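Local coordinates for protein putative NADPH:quinone reductase (Bacillus thuringiensis, PDB 3GMS) that probably reduces quinones with NADPH as electron donor, as a likely member of the medium-chain dehydrogenase/reductase superfamily, although its function has not been established, at residues N33-R38 / A79-E84; G87-P92 / V111-S116; R38-P43 / V71-N76. All blocks are in the same frame, centred on the assembly; numbering follows the deposited sequence. Where two conformers were deposited one is given.

Interaction 1 (N33-R38 / A79-E84); sequences NEVFVR and AFVSRE
Asn33 meets Val81 at the point where the chain enters strand 34-43, and the pair illustrates how one valine can seat a surface loop without any hydrogen bond across the contact. The side chain of Asn33 crosses that of Val81 at about a right angle: its amide oxygen OD1 stands 3.9 Å from CG2 of Val81. The same methyl lies closer still to the backbone, with Asn33 C 3.7 Å from Val81 CG2, while OD1 of Asn33 only skirts CB of Phe80, whose ring leads away. At Glu34 the backbone does the touching, through its carbonyl O, 3.7 Å from Val81 CG2; the carboxylate turns off to the backbone N of Lys31. Val35 then supplies the apolar partner. With its CG2 beside its own backbone N, it meets the other methyl of Val81, CG2 of Val35 lying 4.1 Å from CG1 of Val81. Val81 therefore divides its work, one branch on backbone and the other on a side chain. The strand passes on through Phe36, which stacks on Tyr102. The arrangement is a connecting loop between strands 71-77 and 89-92 folded back on the start of strand 34-43 in the GroES-like domain of an alcohol dehydrogenase-type fold.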
# COMPACT_ATOMS: atom_id res chain seq x y z
N ASN A 33 -1.88 -0.37 27.52
CA ASN A 33 -2.79 -0.07 26.40
C ASN A 33 -2.56 -0.98 25.18
O ASN A 33 -3.02 -0.67 24.08
CB ASN A 33 -2.73 1.42 25.99
CG ASN A 33 -4.06 1.92 25.33
OD1 ASN A 33 -5.17 1.56 25.76
ND2 ASN A 33 -3.93 2.75 24.28
N GLU A 34 -1.89 -2.12 25.38
CA GLU A 34 -1.51 -3.02 24.27
C GLU A 34 -2.55 -4.09 23.96
O GLU A 34 -3.30 -4.54 24.84
CB GLU A 34 -0.20 -3.74 24.56
CG GLU A 34 1.05 -2.90 24.52
CD GLU A 34 2.32 -3.75 24.56
OE1 GLU A 34 2.44 -4.68 25.39
OE2 GLU A 34 3.21 -3.46 23.74
N VAL A 35 -2.59 -4.50 22.69
CA VAL A 35 -3.47 -5.57 22.24
C VAL A 35 -2.53 -6.64 21.66
O VAL A 35 -1.59 -6.28 20.97
CB VAL A 35 -4.51 -5.03 21.21
CG1 VAL A 35 -5.35 -6.16 20.62
CG2 VAL A 35 -5.42 -3.99 21.92
N PHE A 36 -2.79 -7.91 21.96
CA PHE A 36 -1.89 -9.01 21.61
C PHE A 36 -2.65 -9.92 20.63
O PHE A 36 -3.69 -10.49 20.98
CB PHE A 36 -1.52 -9.75 22.92
CG PHE A 36 -0.63 -10.95 22.73
CD1 PHE A 36 0.72 -10.79 22.49
CD2 PHE A 36 -1.15 -12.25 22.83
CE1 PHE A 36 1.53 -11.89 22.33
CE2 PHE A 36 -0.35 -13.35 22.67
CZ PHE A 36 1.00 -13.18 22.43
N VAL A 37 -2.14 -10.06 19.39
CA VAL A 37 -2.96 -10.62 18.33
C VAL A 37 -2.23 -11.80 17.68
O VAL A 37 -1.06 -11.68 17.26
CB VAL A 37 -3.22 -9.50 17.27
CG1 VAL A 37 -3.97 -10.07 16.07
CG2 VAL A 37 -4.02 -8.33 17.90
N ARG A 38 -2.89 -12.96 17.63
CA ARG A 38 -2.32 -14.12 16.92
C ARG A 38 -2.64 -13.94 15.43
O ARG A 38 -3.80 -13.97 15.04
CB ARG A 38 -2.93 -15.45 17.45
CG ARG A 38 -2.50 -16.70 16.62
CD ARG A 38 -3.14 -18.03 17.15
NE ARG A 38 -4.57 -17.87 17.42
CZ ARG A 38 -5.56 -18.09 16.55
NH1 ARG A 38 -5.30 -18.48 15.31
NH2 ARG A 38 -6.82 -17.90 16.93
N ALA A 79 -3.94 -3.97 30.70
CA ALA A 79 -4.84 -3.58 31.81
C ALA A 79 -5.93 -2.56 31.49
O ALA A 79 -7.03 -2.63 32.04
CB ALA A 79 -4.01 -3.13 33.05
N PHE A 80 -5.63 -1.60 30.61
CA PHE A 80 -6.56 -0.50 30.36
C PHE A 80 -7.50 -0.73 29.18
O PHE A 80 -8.28 0.16 28.83
CB PHE A 80 -5.80 0.82 30.10
CG PHE A 80 -5.03 1.34 31.28
CD1 PHE A 80 -5.21 0.80 32.56
CD2 PHE A 80 -4.15 2.41 31.12
CE1 PHE A 80 -4.50 1.31 33.66
CE2 PHE A 80 -3.43 2.92 32.21
CZ PHE A 80 -3.60 2.37 33.48
N VAL A 81 -7.41 -1.91 28.56
CA VAL A 81 -8.16 -2.21 27.35
C VAL A 81 -9.35 -3.09 27.68
O VAL A 81 -9.27 -3.97 28.54
CB VAL A 81 -7.27 -2.97 26.30
CG1 VAL A 81 -8.05 -3.20 25.01
CG2 VAL A 81 -5.97 -2.22 26.04
N SER A 82 -10.45 -2.85 26.97
CA SER A 82 -11.66 -3.66 27.10
C SER A 82 -11.41 -5.12 26.72
O SER A 82 -10.90 -5.41 25.62
CB SER A 82 -12.78 -3.08 26.25
OG SER A 82 -13.92 -3.90 26.35
N ARG A 83 -11.77 -6.04 27.63
CA ARG A 83 -11.49 -7.45 27.41
C ARG A 83 -12.47 -8.10 26.43
O ARG A 83 -12.26 -9.23 26.01
CB ARG A 83 -11.36 -8.22 28.73
CG ARG A 83 -10.13 -7.79 29.55
CD ARG A 83 -9.82 -8.72 30.72
NE ARG A 83 -9.43 -10.07 30.30
CZ ARG A 83 -8.20 -10.45 29.95
NH1 ARG A 83 -7.19 -9.58 29.94
NH2 ARG A 83 -7.98 -11.70 29.59
N GLU A 84 -13.53 -7.36 26.07
CA GLU A 84 -14.49 -7.77 25.02
C GLU A 84 -13.82 -7.91 23.67
O GLU A 84 -14.35 -8.54 22.77
CB GLU A 84 -15.62 -6.75 24.83
CG GLU A 84 -16.03 -5.95 26.05
CD GLU A 84 -16.99 -6.69 26.96
OE1 GLU A 84 -17.81 -6.00 27.63
OE2 GLU A 84 -16.93 -7.94 27.02

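Interaction 2 (G87-P92 / V111-S116); sequences GKRVLP and VPIPDS
Leu91 and Ile113 form the tight, apolar side of this antiparallel pairing. Their side chains cross at about a right angle, CG of Leu91 resting 3.8 Å from CD1 of Ile113, and CD2 of Leu91 lies against Ile113 CG1. CB of Leu91 also packs on CB of Val111, whose side chain also touches Trp280 and Phe284 of helix 277-292. In the backbone, Leu91 and Val111 are a hydrogen-bonded pair: Leu91 N gives to Val111 O at 2.8 Å, and the return bond from Val111 N to Leu91 O is nearly straight at 174°. Ile113 N continues the pattern to Arg89 O.

The opposite character appears at Arg89. A bend at chi3 (-17°) carries its guanidinium over Ile113, so that CG2 of Ile113 sits over one face, with Arg89 NH1 3.8 Å from Ile113 CG2, while CA of Asp115 lies at the edge. Here water does much of the polar joining. One molecule accepts from Arg89 NH1 at 2.9 Å and donates to both Ile113 O and Asp115 OD1; a second donates to Arg89 O and Ile113 O. NH2 of Arg89 turns to Asp119 and to Ile117 O.

The guanidinium thus pairs directly with Asp119 but reaches Asp115 through water, its NH1 being 4.7 Å from Asp115 OD1, so this second attraction is probably weaker and mediated by solvent.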
# COMPACT_ATOMS: atom_id res chain seq x y z
N GLY A 87 -10.81 -12.38 21.18
CA GLY A 87 -11.59 -13.19 20.26
C GLY A 87 -11.96 -12.51 18.96
O GLY A 87 -12.36 -13.20 18.02
N LYS A 88 -11.84 -11.18 18.89
CA LYS A 88 -12.24 -10.40 17.70
C LYS A 88 -11.16 -10.50 16.61
O LYS A 88 -10.00 -10.56 16.93
CB LYS A 88 -12.45 -8.92 18.05
CG LYS A 88 -13.69 -8.60 18.93
CD LYS A 88 -15.00 -8.63 18.14
CE LYS A 88 -16.17 -8.13 19.01
NZ LYS A 88 -16.25 -8.92 20.28
N ARG A 89 -11.57 -10.51 15.33
CA ARG A 89 -10.64 -10.41 14.19
C ARG A 89 -10.35 -8.92 13.93
O ARG A 89 -11.26 -8.12 13.80
CB ARG A 89 -11.23 -11.04 12.91
CG ARG A 89 -10.38 -12.21 12.37
CD ARG A 89 -10.81 -12.79 10.98
NE ARG A 89 -12.15 -12.39 10.66
CZ ARG A 89 -12.52 -11.95 9.47
NH1 ARG A 89 -13.75 -11.53 9.31
NH2 ARG A 89 -11.66 -11.92 8.46
N VAL A 90 -9.06 -8.60 13.82
CA VAL A 90 -8.60 -7.22 13.77
C VAL A 90 -7.37 -7.08 12.87
O VAL A 90 -6.64 -8.06 12.67
CB VAL A 90 -8.18 -6.68 15.19
CG1 VAL A 90 -9.35 -6.81 16.19
CG2 VAL A 90 -6.94 -7.33 15.72
N LEU A 91 -7.13 -5.86 12.39
CA LEU A 91 -5.79 -5.53 11.85
C LEU A 91 -4.95 -4.87 12.94
O LEU A 91 -5.31 -3.78 13.41
CB LEU A 91 -5.90 -4.58 10.64
CG LEU A 91 -6.99 -4.89 9.61
CD1 LEU A 91 -6.99 -3.78 8.52
CD2 LEU A 91 -6.87 -6.31 9.00
N PRO A 92 -3.88 -5.53 13.38
CA PRO A 92 -3.09 -4.85 14.44
C PRO A 92 -1.98 -3.93 13.86
O PRO A 92 -0.83 -4.36 13.70
CB PRO A 92 -2.51 -6.02 15.20
CG PRO A 92 -2.31 -7.12 14.16
CD PRO A 92 -3.41 -6.92 13.14
N VAL A 111 -7.78 -2.19 14.16
CA VAL A 111 -8.93 -2.03 13.29
C VAL A 111 -9.83 -3.27 13.30
O VAL A 111 -9.44 -4.33 12.79
CB VAL A 111 -8.49 -1.77 11.80
CG1 VAL A 111 -9.68 -1.58 10.90
CG2 VAL A 111 -7.51 -0.56 11.71
N PRO A 112 -11.06 -3.15 13.84
CA PRO A 112 -12.00 -4.27 13.84
C PRO A 112 -12.40 -4.66 12.43
O PRO A 112 -12.64 -3.78 11.62
CB PRO A 112 -13.24 -3.69 14.56
CG PRO A 112 -12.70 -2.56 15.39
CD PRO A 112 -11.62 -1.94 14.50
N ILE A 113 -12.48 -5.96 12.15
CA ILE A 113 -12.90 -6.46 10.85
C ILE A 113 -14.23 -7.24 11.00
O ILE A 113 -14.33 -8.09 11.86
CB ILE A 113 -11.85 -7.39 10.23
CG1 ILE A 113 -10.56 -6.59 9.99
CG2 ILE A 113 -12.38 -8.00 8.93
CD1 ILE A 113 -10.64 -5.53 8.85
N PRO A 114 -15.24 -6.91 10.19
CA PRO A 114 -16.56 -7.58 10.31
C PRO A 114 -16.53 -8.99 9.73
O PRO A 114 -15.67 -9.30 8.90
CB PRO A 114 -17.48 -6.67 9.50
CG PRO A 114 -16.62 -6.07 8.47
CD PRO A 114 -15.24 -5.89 9.13
N ASP A 115 -17.45 -9.85 10.17
CA ASP A 115 -17.50 -11.25 9.72
C ASP A 115 -17.66 -11.39 8.19
O ASP A 115 -17.23 -12.38 7.60
CB ASP A 115 -18.64 -11.99 10.44
CG ASP A 115 -18.41 -12.09 11.94
OD1 ASP A 115 -17.29 -11.82 12.43
OD2 ASP A 115 -19.37 -12.44 12.64
N SER A 116 -18.28 -10.37 7.60
CA SER A 116 -18.50 -10.25 6.16
C SER A 116 -17.23 -10.30 5.30
O SER A 116 -17.29 -10.63 4.11
CB SER A 116 -19.18 -8.91 5.90
OG SER A 116 -19.90 -8.93 4.69
O HOH W 1 -14.87 -10.78 11.91
O HOH W 2 -13.99 -7.94 14.62

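Interaction 3 (R38-P43 / V71-N76); sequences RMLVRP and VGIVEN
Arg38 and Ile73 open the pairing of two strands that run antiparallel, 161° apart, and whose backbone bonds show how a classic beta bulge is built. Arg38 N gives to Ile73 O at 2.8 Å, and Ile73 N returns a bond to Arg38 O. Farther along, Val71 O receives two donors: Leu40 N at 2.9 Å, and Val41 N in a weaker bond of 3.3 Å. Val71 N completes the set by giving to Val41 O. Leu40 and Val41 thus both face Val71, and the register slips by one residue.

Close backbone packing accompanies the slip. CA of Met39 comes within 3.9 Å of CA of Gly72, an approach that a residue lacking a side chain permits. Met39, bent at chi2 and chi3, curls its CE back to 3.6 Å from Val71 O.

Among apolar contacts, Leu40 CD1 lies 4.0 Å from Ile73 CG1, their side chains crossing obliquely, and CB of Val41 meets CG1 of Val71.

The charged pair lies at the outer end. Arg38 runs alongside Ile73, its NH2 close to Ile73 CG1, and a turn at chi3 (46°) presents NE at the edge of the guanidinium to Glu75 OE2. This salt bridge is weak, 3.4 Å from Arg38 NE to Glu75 OE2, and doubtful, since Glu75 adopts two conformations and this is one of them; the guanidinium and carboxylate planes stand 73° apart.

The chemistry suggests that backbone bonds and apolar packing carry most of the pairing, whereas the steeply turned, long ion pair probably adds little to it.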
# COMPACT_ATOMS: atom_id res chain seq x y z
N ARG A 38 -2.89 -12.96 17.63
CA ARG A 38 -2.32 -14.12 16.92
C ARG A 38 -2.64 -13.94 15.43
O ARG A 38 -3.80 -13.97 15.04
CB ARG A 38 -2.93 -15.45 17.45
CG ARG A 38 -2.50 -16.70 16.62
CD ARG A 38 -3.14 -18.03 17.15
NE ARG A 38 -4.57 -17.87 17.42
CZ ARG A 38 -5.56 -18.09 16.55
NH1 ARG A 38 -5.30 -18.48 15.31
NH2 ARG A 38 -6.82 -17.90 16.93
N MET A 39 -1.61 -13.76 14.59
CA MET A 39 -1.78 -13.50 13.14
C MET A 39 -2.30 -14.71 12.35
O MET A 39 -1.93 -15.86 12.63
CB MET A 39 -0.46 -13.01 12.54
CG MET A 39 0.05 -11.64 13.11
SD MET A 39 -1.18 -10.31 13.13
CE MET A 39 -1.20 -9.98 11.33
N LEU A 40 -3.13 -14.43 11.35
CA LEU A 40 -3.67 -15.45 10.47
C LEU A 40 -2.97 -15.29 9.15
O LEU A 40 -2.37 -16.25 8.66
CB LEU A 40 -5.17 -15.26 10.28
CG LEU A 40 -5.98 -15.42 11.57
CD1 LEU A 40 -7.40 -14.90 11.40
CD2 LEU A 40 -6.04 -16.90 11.96
N VAL A 41 -2.99 -14.07 8.60
CA VAL A 41 -2.57 -13.87 7.19
C VAL A 41 -1.91 -12.50 7.06
O VAL A 41 -2.44 -11.50 7.55
CB VAL A 41 -3.77 -13.93 6.22
CG1 VAL A 41 -3.36 -13.59 4.76
CG2 VAL A 41 -4.51 -15.27 6.30
N ARG A 42 -0.76 -12.44 6.40
CA ARG A 42 -0.22 -11.11 5.97
C ARG A 42 0.15 -11.19 4.50
O ARG A 42 0.67 -12.23 4.07
CB ARG A 42 1.07 -10.69 6.72
CG ARG A 42 1.18 -11.15 8.16
CD ARG A 42 1.82 -12.53 8.21
NE ARG A 42 2.02 -13.10 9.55
CZ ARG A 42 1.78 -14.37 9.88
NH1 ARG A 42 1.25 -15.24 9.03
NH2 ARG A 42 2.04 -14.78 11.13
N PRO A 43 -0.02 -10.08 3.74
CA PRO A 43 0.48 -10.05 2.38
C PRO A 43 1.99 -9.81 2.43
O PRO A 43 2.52 -9.30 3.42
CB PRO A 43 -0.24 -8.83 1.79
CG PRO A 43 -0.19 -7.81 2.96
CD PRO A 43 -0.49 -8.75 4.19
N VAL A 71 -4.03 -9.60 9.19
CA VAL A 71 -5.19 -9.75 10.04
C VAL A 71 -4.92 -10.88 11.03
O VAL A 71 -4.19 -11.82 10.71
CB VAL A 71 -6.42 -10.09 9.17
CG1 VAL A 71 -6.22 -11.43 8.46
CG2 VAL A 71 -7.71 -10.09 9.99
N GLY A 72 -5.50 -10.78 12.22
CA GLY A 72 -5.35 -11.85 13.22
C GLY A 72 -6.47 -11.77 14.25
O GLY A 72 -7.41 -10.98 14.09
N ILE A 73 -6.35 -12.61 15.29
CA ILE A 73 -7.36 -12.72 16.36
C ILE A 73 -6.77 -12.23 17.67
O ILE A 73 -5.69 -12.66 18.04
CB ILE A 73 -7.78 -14.21 16.57
CG1 ILE A 73 -8.33 -14.80 15.30
CG2 ILE A 73 -8.76 -14.34 17.78
CD1 ILE A 73 -9.56 -14.07 14.83
N VAL A 74 -7.48 -11.33 18.35
CA VAL A 74 -7.01 -10.82 19.62
C VAL A 74 -7.06 -11.96 20.62
O VAL A 74 -8.11 -12.60 20.75
CB VAL A 74 -7.92 -9.70 20.15
CG1 VAL A 74 -7.46 -9.19 21.53
CG2 VAL A 74 -8.02 -8.54 19.17
N GLU A 75 -5.92 -12.21 21.27
CA GLU A 75 -5.78 -13.28 22.28
C GLU A 75 -5.74 -12.72 23.70
O GLU A 75 -6.12 -13.42 24.67
CB GLU A 75 -4.47 -14.04 22.08
CG GLU A 75 -4.36 -14.79 20.78
CD GLU A 75 -4.98 -16.16 20.83
OE1 GLU A 75 -6.23 -16.26 20.93
OE2 GLU A 75 -4.21 -17.14 20.74
N ASN A 76 -5.22 -11.51 23.84
CA ASN A 76 -5.09 -10.88 25.17
C ASN A 76 -4.99 -9.38 25.00
O ASN A 76 -4.68 -8.89 23.91
CB ASN A 76 -3.89 -11.45 25.93
CG ASN A 76 -4.09 -11.38 27.45
OD1 ASN A 76 -5.12 -10.88 27.95
ND2 ASN A 76 -3.11 -11.89 28.19

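All three interactions belong to the GroES-like region and reach one mixed sheet. Strand 34-43 serves both interaction 1 and interaction 3, which share Arg38 and have centres about 13 Å apart; along the chain, interaction 3 is nested inside the loop that interaction 1 closes. Interaction 2 follows both, its centre about 9 Å from that of interaction 3. Strand 71-77 lies between strands 34-43 and 89-92, and strand 110-112 pairs with 89-92 beyond it. Packing of Val37 on Val90 and Pro92 joins interactions 1 and 2 directly. Pairings between strands close in the chain, with a loop laid over one end, thus build part of this curled sheet, distinct from the parallel sheet of the Rossmann-type, probably nucleotide-binding, region.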